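Local coordinates for protein Afp3 (Serratia entomophila, PDB 6RBN) that probably builds part of the contractile sheath around the inner tube of the anti-feeding prophage, an injection particle related to myovirus tails, at residues A24-F32 with S271-D282; V198-Y207 with R336-I347. All coordinates share one frame; numbering follows the deposited sequence.

Contact 1: A24-F32 with S271-D282; sequences ASATAVPLF and SALIAGVYGKTD
With chi1 near 61°, Thr27 holds OG1 between its own backbone N and carbonyl carbon and turns the hydroxyl toward Asp282, whose carboxylate comes to meet it because CG lies anti to the carbonyl carbon (chi1 -64°). Thr27 OG1 donates to Asp282 OD2 across 3.0 Å, approaching from above the carboxylate plane, 45° out of it. The same OD2 forms a salt bridge with Arg351, so an acid suits this place: it takes a neutral donor and a cation together. Next to this bond the chain lies close on the helix, where Ala28 CB sits 3.9 Å from Gly279 N; methyl against glycine is a pairing of small residues that lets the backbones come near. Here an irregular segment passes over helix 271-284 before joining strand 31-34, an outer strand of the mixed sheet within this chain. At the strand's start the Phe32 ring reaches to the helix, with CE1 3.8 Å from Ala272 CA and CZ 3.9 Å from Ala275 CB. Pro30 CB sits over one face of that ring, 3.9 Å above its plane and offset toward the rim. The short side chains of Ala272 and Ala275 let the ring come close at an oblique angle, while Tyr118 of helix 111-120 meets it edge-to-face.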
loop_
_atom_site.group_PDB
_atom_site.type_symbol
_atom_site.label_atom_id
_atom_site.label_comp_id
_atom_site.label_asym_id
_atom_site.label_seq_id
_atom_site.Cartn_x
_atom_site.Cartn_y
_atom_site.Cartn_z
ATOM N N ALA D 24 34.953 27.631 -37.321
ATOM C CA ALA D 24 35.476 26.392 -36.763
ATOM C C ALA D 24 34.943 25.228 -37.583
ATOM O O ALA D 24 33.731 25.113 -37.789
ATOM C CB ALA D 24 35.085 26.240 -35.293
ATOM N N SER D 25 35.848 24.375 -38.055
ATOM C CA SER D 25 35.462 23.194 -38.808
ATOM C C SER D 25 36.499 22.108 -38.578
ATOM O O SER D 25 37.658 22.393 -38.275
ATOM C CB SER D 25 35.327 23.495 -40.304
ATOM O OG SER D 25 36.583 23.828 -40.867
ATOM N N ALA D 26 36.067 20.858 -38.726
ATOM C CA ALA D 26 36.941 19.716 -38.532
ATOM C C ALA D 26 37.103 18.857 -39.774
ATOM O O ALA D 26 37.918 17.927 -39.758
ATOM C CB ALA D 26 36.426 18.835 -37.384
ATOM N N THR D 27 36.361 19.133 -40.842
ATOM C CA THR D 27 36.416 18.329 -42.050
ATOM C C THR D 27 37.137 19.013 -43.200
ATOM O O THR D 27 37.400 18.363 -44.216
ATOM C CB THR D 27 35.000 17.957 -42.500
ATOM O OG1 THR D 27 34.263 19.150 -42.783
ATOM C CG2 THR D 27 34.286 17.182 -41.412
ATOM N N ALA D 28 37.460 20.299 -43.072
ATOM C CA ALA D 28 38.160 21.041 -44.122
ATOM C C ALA D 28 39.294 21.813 -43.454
ATOM O O ALA D 28 39.114 22.960 -43.038
ATOM C CB ALA D 28 37.213 21.962 -44.873
ATOM N N VAL D 29 40.452 21.177 -43.347
ATOM C CA VAL D 29 41.658 21.796 -42.820
ATOM C C VAL D 29 42.737 21.708 -43.893
ATOM O O VAL D 29 43.335 20.652 -44.103
ATOM C CB VAL D 29 42.117 21.125 -41.512
ATOM C CG1 VAL D 29 43.371 21.788 -40.987
ATOM C CG2 VAL D 29 41.021 21.165 -40.464
ATOM N N PRO D 30 43.003 22.796 -44.607
ATOM C CA PRO D 30 43.899 22.742 -45.761
ATOM C C PRO D 30 45.361 23.016 -45.412
ATOM O O PRO D 30 45.701 23.424 -44.304
ATOM C CB PRO D 30 43.346 23.851 -46.662
ATOM C CG PRO D 30 42.772 24.818 -45.714
ATOM C CD PRO D 30 42.222 24.042 -44.576
ATOM N N LEU D 31 46.224 22.783 -46.406
ATOM C CA LEU D 31 47.667 23.017 -46.303
ATOM C C LEU D 31 48.112 23.833 -47.515
ATOM O O LEU D 31 48.501 23.284 -48.549
ATOM C CB LEU D 31 48.432 21.703 -46.205
ATOM C CG LEU D 31 49.960 21.818 -46.112
ATOM C CD1 LEU D 31 50.398 22.508 -44.852
ATOM C CD2 LEU D 31 50.602 20.473 -46.247
ATOM N N PHE D 32 48.085 25.152 -47.391
ATOM C CA PHE D 32 48.409 26.009 -48.521
ATOM C C PHE D 32 49.917 26.043 -48.731
ATOM O O PHE D 32 50.659 26.544 -47.882
ATOM C CB PHE D 32 47.860 27.412 -48.301
ATOM C CG PHE D 32 46.374 27.461 -48.192
ATOM C CD1 PHE D 32 45.582 27.293 -49.310
ATOM C CD2 PHE D 32 45.766 27.692 -46.978
ATOM C CE1 PHE D 32 44.216 27.335 -49.217
ATOM C CE2 PHE D 32 44.401 27.746 -46.885
ATOM C CZ PHE D 32 43.626 27.561 -48.005
ATOM N N SER D 271 41.893 27.870 -55.799
ATOM C CA SER D 271 41.925 26.835 -54.766
ATOM C C SER D 271 41.903 27.404 -53.355
ATOM O O SER D 271 41.455 26.722 -52.428
ATOM C CB SER D 271 43.150 25.949 -54.939
ATOM O OG SER D 271 43.030 25.152 -56.095
ATOM N N ALA D 272 42.382 28.632 -53.164
ATOM C CA ALA D 272 42.327 29.242 -51.840
ATOM C C ALA D 272 40.903 29.639 -51.480
ATOM O O ALA D 272 40.544 29.711 -50.299
ATOM C CB ALA D 272 43.253 30.452 -51.780
ATOM N N LEU D 273 40.074 29.909 -52.489
ATOM C CA LEU D 273 38.691 30.288 -52.226
ATOM C C LEU D 273 37.805 29.061 -52.071
ATOM O O LEU D 273 36.879 29.059 -51.255
ATOM C CB LEU D 273 38.163 31.186 -53.345
ATOM C CG LEU D 273 38.538 32.670 -53.397
ATOM C CD1 LEU D 273 39.941 32.902 -53.930
ATOM C CD2 LEU D 273 37.521 33.424 -54.226
ATOM N N ILE D 274 38.066 28.014 -52.857
ATOM C CA ILE D 274 37.243 26.809 -52.796
ATOM C C ILE D 274 37.519 26.039 -51.508
ATOM O O ILE D 274 36.627 25.395 -50.944
ATOM C CB ILE D 274 37.469 25.951 -54.057
ATOM C CG1 ILE D 274 37.131 26.759 -55.307
ATOM C CG2 ILE D 274 36.596 24.722 -54.063
ATOM C CD1 ILE D 274 35.709 27.247 -55.359
ATOM N N ALA D 275 38.748 26.135 -50.994
ATOM C CA ALA D 275 39.045 25.569 -49.681
ATOM C C ALA D 275 38.301 26.313 -48.581
ATOM O O ALA D 275 38.008 25.743 -47.524
ATOM C CB ALA D 275 40.549 25.597 -49.423
ATOM N N GLY D 276 37.989 27.588 -48.811
ATOM C CA GLY D 276 37.143 28.312 -47.883
ATOM C C GLY D 276 35.697 27.858 -47.932
ATOM O O GLY D 276 35.056 27.695 -46.894
ATOM N N VAL D 277 35.165 27.631 -49.138
ATOM C CA VAL D 277 33.737 27.344 -49.248
ATOM C C VAL D 277 33.437 25.894 -48.905
ATOM O O VAL D 277 32.269 25.517 -48.767
ATOM C CB VAL D 277 33.201 27.699 -50.648
ATOM C CG1 VAL D 277 33.559 29.126 -51.010
ATOM C CG2 VAL D 277 33.672 26.707 -51.684
ATOM N N TYR D 278 34.464 25.049 -48.785
ATOM C CA TYR D 278 34.231 23.721 -48.227
ATOM C C TYR D 278 33.941 23.812 -46.738
ATOM O O TYR D 278 33.053 23.127 -46.226
ATOM C CB TYR D 278 35.415 22.786 -48.467
ATOM C CG TYR D 278 35.568 22.248 -49.870
ATOM C CD1 TYR D 278 34.699 22.610 -50.886
ATOM C CD2 TYR D 278 36.529 21.293 -50.148
ATOM C CE1 TYR D 278 34.844 22.098 -52.159
ATOM C CE2 TYR D 278 36.664 20.764 -51.407
ATOM C CZ TYR D 278 35.819 21.167 -52.408
ATOM O OH TYR D 278 35.954 20.644 -53.668
ATOM N N GLY D 279 34.691 24.651 -46.024
ATOM C CA GLY D 279 34.462 24.801 -44.598
ATOM C C GLY D 279 33.160 25.512 -44.287
ATOM O O GLY D 279 32.550 25.282 -43.241
ATOM N N LYS D 280 32.719 26.389 -45.188
ATOM C CA LYS D 280 31.431 27.046 -45.013
ATOM C C LYS D 280 30.283 26.076 -45.254
ATOM O O LYS D 280 29.281 26.095 -44.534
ATOM C CB LYS D 280 31.325 28.244 -45.951
ATOM C CG LYS D 280 30.069 29.062 -45.773
ATOM C CD LYS D 280 29.960 30.136 -46.831
ATOM C CE LYS D 280 30.919 31.271 -46.563
ATOM N NZ LYS D 280 30.725 32.372 -47.540
ATOM N N THR D 281 30.417 25.214 -46.264
ATOM C CA THR D 281 29.342 24.291 -46.611
ATOM C C THR D 281 29.228 23.172 -45.584
ATOM O O THR D 281 28.122 22.771 -45.206
ATOM C CB THR D 281 29.585 23.722 -48.010
ATOM O OG1 THR D 281 29.683 24.802 -48.945
ATOM C CG2 THR D 281 28.452 22.814 -48.444
ATOM N N ASP D 282 30.368 22.666 -45.108
ATOM C CA ASP D 282 30.351 21.559 -44.157
ATOM C C ASP D 282 29.839 22.006 -42.795
ATOM O O ASP D 282 29.207 21.226 -42.075
ATOM C CB ASP D 282 31.746 20.954 -44.026
ATOM C CG ASP D 282 32.233 20.336 -45.315
ATOM O OD1 ASP D 282 31.390 19.952 -46.147
ATOM O OD2 ASP D 282 33.462 20.237 -45.504
#

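Contact 2: V198-Y207 with R336-I347; sequences VGGSAQVAVY and RTQKDDDDWRYI
Val204 O is approached by two groups of the facing loop: Gln338 N gives it a hydrogen bond of 3.2 Å, nearly in line with the carbonyl (C=O...N 162°), and Thr337 CA adds a weaker CA-H...O contact at 3.5 Å. The Gln338 side chain then folds back at chi2 (-67°) over the 198-207 segment. Its CG packs 3.8 Å from Val204 CG1, and OE1 faces the methyl Val206 CG2, while NE2 points at Gly199 O in a hydrogen bond whose modelled length is doubtful. Glutamine suits the place, since CG packs on Val204 while the amide still reaches the Gly199 carbonyl. Ser201 to Val204 form a type I turn that leads into strand 204-207, which pairs in parallel with strand 185-188. At the turn, Ala202 CB touches both Lys339 CB and Trp344 CB, each at 3.8 Å; a small methyl can approach both. Trp344 packs against Gln350 and Glu14 of two neighbouring Afp2 chains. Ile347 CD1, at the start of helix 347-364, packs 3.7 Å from Ala205 CB and also meets the Tyr207 hydroxyl, whose polar partner is Tyr278. Within the loop, Thr337 N bonds to Arg345 O at 2.9 Å, drawing its two ends together. One main-chain bond and a glutamine amide at one end, with apolar groups at the other, are consistent with the contact setting how the loop enters helix 347-364.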
loop_
_atom_site.group_PDB
_atom_site.type_symbol
_atom_site.label_atom_id
_atom_site.label_comp_id
_atom_site.label_asym_id
_atom_site.label_seq_id
_atom_site.Cartn_x
_atom_site.Cartn_y
_atom_site.Cartn_z
ATOM N N VAL D 198 47.894 14.355 -61.565
ATOM C CA VAL D 198 46.814 13.629 -60.915
ATOM C C VAL D 198 45.690 13.394 -61.922
ATOM O O VAL D 198 44.778 14.214 -62.083
ATOM C CB VAL D 198 46.355 14.381 -59.652
ATOM C CG1 VAL D 198 47.314 14.095 -58.516
ATOM C CG2 VAL D 198 46.373 15.893 -59.886
ATOM N N GLY D 199 45.751 12.253 -62.609
ATOM C CA GLY D 199 44.903 12.067 -63.774
ATOM C C GLY D 199 43.477 11.688 -63.425
ATOM O O GLY D 199 42.542 12.450 -63.676
ATOM N N GLY D 200 43.292 10.510 -62.839
ATOM C CA GLY D 200 41.954 9.997 -62.636
ATOM C C GLY D 200 41.701 9.431 -61.260
ATOM O O GLY D 200 40.911 8.496 -61.106
ATOM N N SER D 201 42.368 9.974 -60.250
ATOM C CA SER D 201 42.131 9.532 -58.886
ATOM C C SER D 201 40.916 10.241 -58.309
ATOM O O SER D 201 40.630 11.393 -58.638
ATOM C CB SER D 201 43.353 9.801 -58.010
ATOM O OG SER D 201 43.566 11.190 -57.863
ATOM N N ALA D 202 40.215 9.552 -57.418
ATOM C CA ALA D 202 38.995 10.089 -56.833
ATOM C C ALA D 202 39.248 11.117 -55.741
ATOM O O ALA D 202 38.287 11.641 -55.179
ATOM C CB ALA D 202 38.139 8.955 -56.268
ATOM N N GLN D 203 40.504 11.428 -55.436
ATOM C CA GLN D 203 40.846 12.351 -54.369
ATOM C C GLN D 203 41.126 13.758 -54.876
ATOM O O GLN D 203 41.645 14.583 -54.122
ATOM C CB GLN D 203 42.072 11.838 -53.613
ATOM C CG GLN D 203 41.926 10.462 -52.996
ATOM C CD GLN D 203 40.835 10.390 -51.958
ATOM O OE1 GLN D 203 39.832 9.713 -52.149
ATOM N NE2 GLN D 203 41.020 11.098 -50.855
ATOM N N VAL D 204 40.819 14.049 -56.139
ATOM C CA VAL D 204 41.239 15.285 -56.788
ATOM C C VAL D 204 40.017 15.983 -57.368
ATOM O O VAL D 204 39.199 15.352 -58.044
ATOM C CB VAL D 204 42.288 15.015 -57.888
ATOM C CG1 VAL D 204 42.632 16.279 -58.652
ATOM C CG2 VAL D 204 43.539 14.450 -57.279
ATOM N N ALA D 205 39.889 17.279 -57.089
ATOM C CA ALA D 205 38.875 18.134 -57.693
ATOM C C ALA D 205 39.568 19.322 -58.340
ATOM O O ALA D 205 40.197 20.128 -57.647
ATOM C CB ALA D 205 37.865 18.606 -56.649
ATOM N N VAL D 206 39.450 19.432 -59.655
ATOM C CA VAL D 206 40.072 20.500 -60.430
ATOM C C VAL D 206 39.072 21.646 -60.531
ATOM O O VAL D 206 37.863 21.420 -60.516
ATOM C CB VAL D 206 40.504 19.955 -61.809
ATOM C CG1 VAL D 206 41.240 20.986 -62.646
ATOM C CG2 VAL D 206 41.350 18.708 -61.636
ATOM N N TYR D 207 39.562 22.888 -60.566
ATOM C CA TYR D 207 38.713 24.074 -60.698
ATOM C C TYR D 207 39.364 25.013 -61.703
ATOM O O TYR D 207 40.457 25.528 -61.451
ATOM C CB TYR D 207 38.511 24.760 -59.348
ATOM C CG TYR D 207 37.648 23.960 -58.406
ATOM C CD1 TYR D 207 36.264 24.067 -58.439
ATOM C CD2 TYR D 207 38.210 23.065 -57.508
ATOM C CE1 TYR D 207 35.472 23.329 -57.587
ATOM C CE2 TYR D 207 37.424 22.318 -56.659
ATOM C CZ TYR D 207 36.055 22.452 -56.705
ATOM O OH TYR D 207 35.270 21.713 -55.856
ATOM N N ARG D 336 32.180 17.417 -59.361
ATOM C CA ARG D 336 32.725 16.135 -59.779
ATOM C C ARG D 336 34.205 16.014 -59.442
ATOM O O ARG D 336 34.931 17.007 -59.365
ATOM C CB ARG D 336 32.539 15.901 -61.277
ATOM C CG ARG D 336 31.166 15.413 -61.671
ATOM C CD ARG D 336 31.138 15.104 -63.151
ATOM N NE ARG D 336 29.940 14.374 -63.550
ATOM C CZ ARG D 336 28.808 14.946 -63.934
ATOM N NH1 ARG D 336 28.719 16.262 -63.954
ATOM N NH2 ARG D 336 27.765 14.207 -64.281
ATOM N N THR D 337 34.636 14.770 -59.248
ATOM C CA THR D 337 36.034 14.422 -59.063
ATOM C C THR D 337 36.631 13.949 -60.385
ATOM O O THR D 337 35.963 13.902 -61.419
ATOM C CB THR D 337 36.184 13.340 -57.993
ATOM O OG1 THR D 337 35.490 12.158 -58.406
ATOM C CG2 THR D 337 35.617 13.806 -56.672
ATOM N N GLN D 338 37.911 13.583 -60.350
ATOM C CA GLN D 338 38.586 13.069 -61.533
ATOM C C GLN D 338 38.190 11.643 -61.881
ATOM O O GLN D 338 38.419 11.213 -63.014
ATOM C CB GLN D 338 40.099 13.133 -61.339
ATOM C CG GLN D 338 40.669 14.520 -61.393
ATOM C CD GLN D 338 40.544 15.110 -62.768
ATOM O OE1 GLN D 338 39.778 16.033 -62.986
ATOM N NE2 GLN D 338 41.283 14.559 -63.714
ATOM N N LYS D 339 37.607 10.907 -60.942
ATOM C CA LYS D 339 37.244 9.520 -61.195
ATOM C C LYS D 339 35.941 9.455 -61.979
ATOM O O LYS D 339 34.948 10.084 -61.604
ATOM C CB LYS D 339 37.112 8.770 -59.874
ATOM C CG LYS D 339 36.871 7.289 -60.016
ATOM C CD LYS D 339 38.116 6.582 -60.502
ATOM C CE LYS D 339 37.919 5.081 -60.534
ATOM N NZ LYS D 339 39.121 4.384 -61.062
ATOM N N ASP D 340 35.940 8.692 -63.069
ATOM C CA ASP D 340 34.773 8.562 -63.929
ATOM C C ASP D 340 33.903 7.372 -63.532
ATOM O O ASP D 340 32.963 7.023 -64.252
ATOM C CB ASP D 340 35.221 8.441 -65.389
ATOM C CG ASP D 340 34.150 8.872 -66.379
ATOM O OD1 ASP D 340 33.070 9.321 -65.944
ATOM O OD2 ASP D 340 34.389 8.757 -67.599
ATOM N N ASP D 341 34.201 6.739 -62.402
ATOM C CA ASP D 341 33.417 5.609 -61.934
ATOM C C ASP D 341 32.057 6.088 -61.438
ATOM O O ASP D 341 31.876 7.253 -61.082
ATOM C CB ASP D 341 34.166 4.877 -60.819
ATOM C CG ASP D 341 33.622 3.485 -60.545
ATOM O OD1 ASP D 341 32.662 3.063 -61.222
ATOM O OD2 ASP D 341 34.160 2.807 -59.645
ATOM N N ASP D 342 31.090 5.170 -61.431
ATOM C CA ASP D 342 29.755 5.502 -60.948
ATOM C C ASP D 342 29.753 5.673 -59.432
ATOM O O ASP D 342 28.905 6.378 -58.877
ATOM C CB ASP D 342 28.778 4.408 -61.376
ATOM C CG ASP D 342 27.329 4.850 -61.325
ATOM O OD1 ASP D 342 27.053 6.025 -61.008
ATOM O OD2 ASP D 342 26.449 4.012 -61.610
ATOM N N ASP D 343 30.704 5.040 -58.744
ATOM C CA ASP D 343 30.748 5.140 -57.290
ATOM C C ASP D 343 31.301 6.481 -56.833
ATOM O O ASP D 343 30.668 7.177 -56.033
ATOM C CB ASP D 343 31.583 4.000 -56.709
ATOM C CG ASP D 343 30.906 2.654 -56.845
ATOM O OD1 ASP D 343 29.658 2.610 -56.847
ATOM O OD2 ASP D 343 31.621 1.637 -56.946
ATOM N N TRP D 344 32.474 6.865 -57.326
ATOM C CA TRP D 344 33.206 8.008 -56.794
ATOM C C TRP D 344 33.196 9.184 -57.763
ATOM O O TRP D 344 34.190 9.892 -57.917
ATOM C CB TRP D 344 34.639 7.611 -56.456
ATOM C CG TRP D 344 34.701 6.443 -55.536
ATOM C CD1 TRP D 344 35.069 5.175 -55.858
ATOM C CD2 TRP D 344 34.314 6.410 -54.158
ATOM N NE1 TRP D 344 34.975 4.361 -54.759
ATOM C CE2 TRP D 344 34.510 5.095 -53.701
ATOM C CE3 TRP D 344 33.836 7.368 -53.261
ATOM C CZ2 TRP D 344 34.247 4.714 -52.393
ATOM C CZ3 TRP D 344 33.577 6.986 -51.962
ATOM C CH2 TRP D 344 33.783 5.673 -51.541
ATOM N N ARG D 345 32.058 9.403 -58.422
ATOM C CA ARG D 345 31.955 10.469 -59.411
ATOM C C ARG D 345 31.883 11.842 -58.762
ATOM O O ARG D 345 32.479 12.800 -59.265
ATOM C CB ARG D 345 30.726 10.240 -60.287
ATOM C CG ARG D 345 30.605 11.190 -61.456
ATOM C CD ARG D 345 29.363 10.891 -62.272
ATOM N NE ARG D 345 29.412 9.567 -62.884
ATOM C CZ ARG D 345 30.016 9.296 -64.036
ATOM N NH1 ARG D 345 30.629 10.259 -64.711
ATOM N NH2 ARG D 345 30.009 8.062 -64.516
ATOM N N TYR D 346 31.174 11.961 -57.646
ATOM C CA TYR D 346 30.854 13.254 -57.065
ATOM C C TYR D 346 31.749 13.571 -55.877
ATOM O O TYR D 346 32.215 12.670 -55.174
ATOM C CB TYR D 346 29.390 13.306 -56.637
ATOM C CG TYR D 346 28.431 13.229 -57.795
ATOM C CD1 TYR D 346 28.186 14.341 -58.587
ATOM C CD2 TYR D 346 27.766 12.052 -58.092
ATOM C CE1 TYR D 346 27.311 14.278 -59.647
ATOM C CE2 TYR D 346 26.888 11.979 -59.150
ATOM C CZ TYR D 346 26.665 13.095 -59.923
ATOM O OH TYR D 346 25.788 13.027 -60.980
ATOM N N ILE D 347 31.992 14.866 -55.678
ATOM C CA ILE D 347 32.701 15.319 -54.474
ATOM C C ILE D 347 31.980 14.989 -53.172
ATOM O O ILE D 347 32.640 14.470 -52.256
ATOM C CB ILE D 347 33.061 16.806 -54.605
ATOM C CG1 ILE D 347 33.963 17.032 -55.812
ATOM C CG2 ILE D 347 33.764 17.313 -53.365
ATOM C CD1 ILE D 347 34.153 18.481 -56.146
#

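The centres of contacts 1 and 2 lie about 18 Å apart, yet the two contacts touch. Helix 271-284 joins them: 24-32 rests on the helix, and the far end of Tyr278 leads away to contact 2, where its OH stands 2.5 Å from Tyr207 OH, a probable hydrogen bond, and Ile274 packs on the same tyrosine. Helix 347-364 is shared as well, since it begins with Ile347 of contact 2 and supplies Arg351 to Asp282 of contact 1. Along the chain the segments alternate, 24-32, 198-207, 271-282, 336-347, so neither contact closes before the other opens. Distant sequence parts are thereby interlocked in one compact body, as befits a sheath subunit that probably moves largely as a unit during contraction.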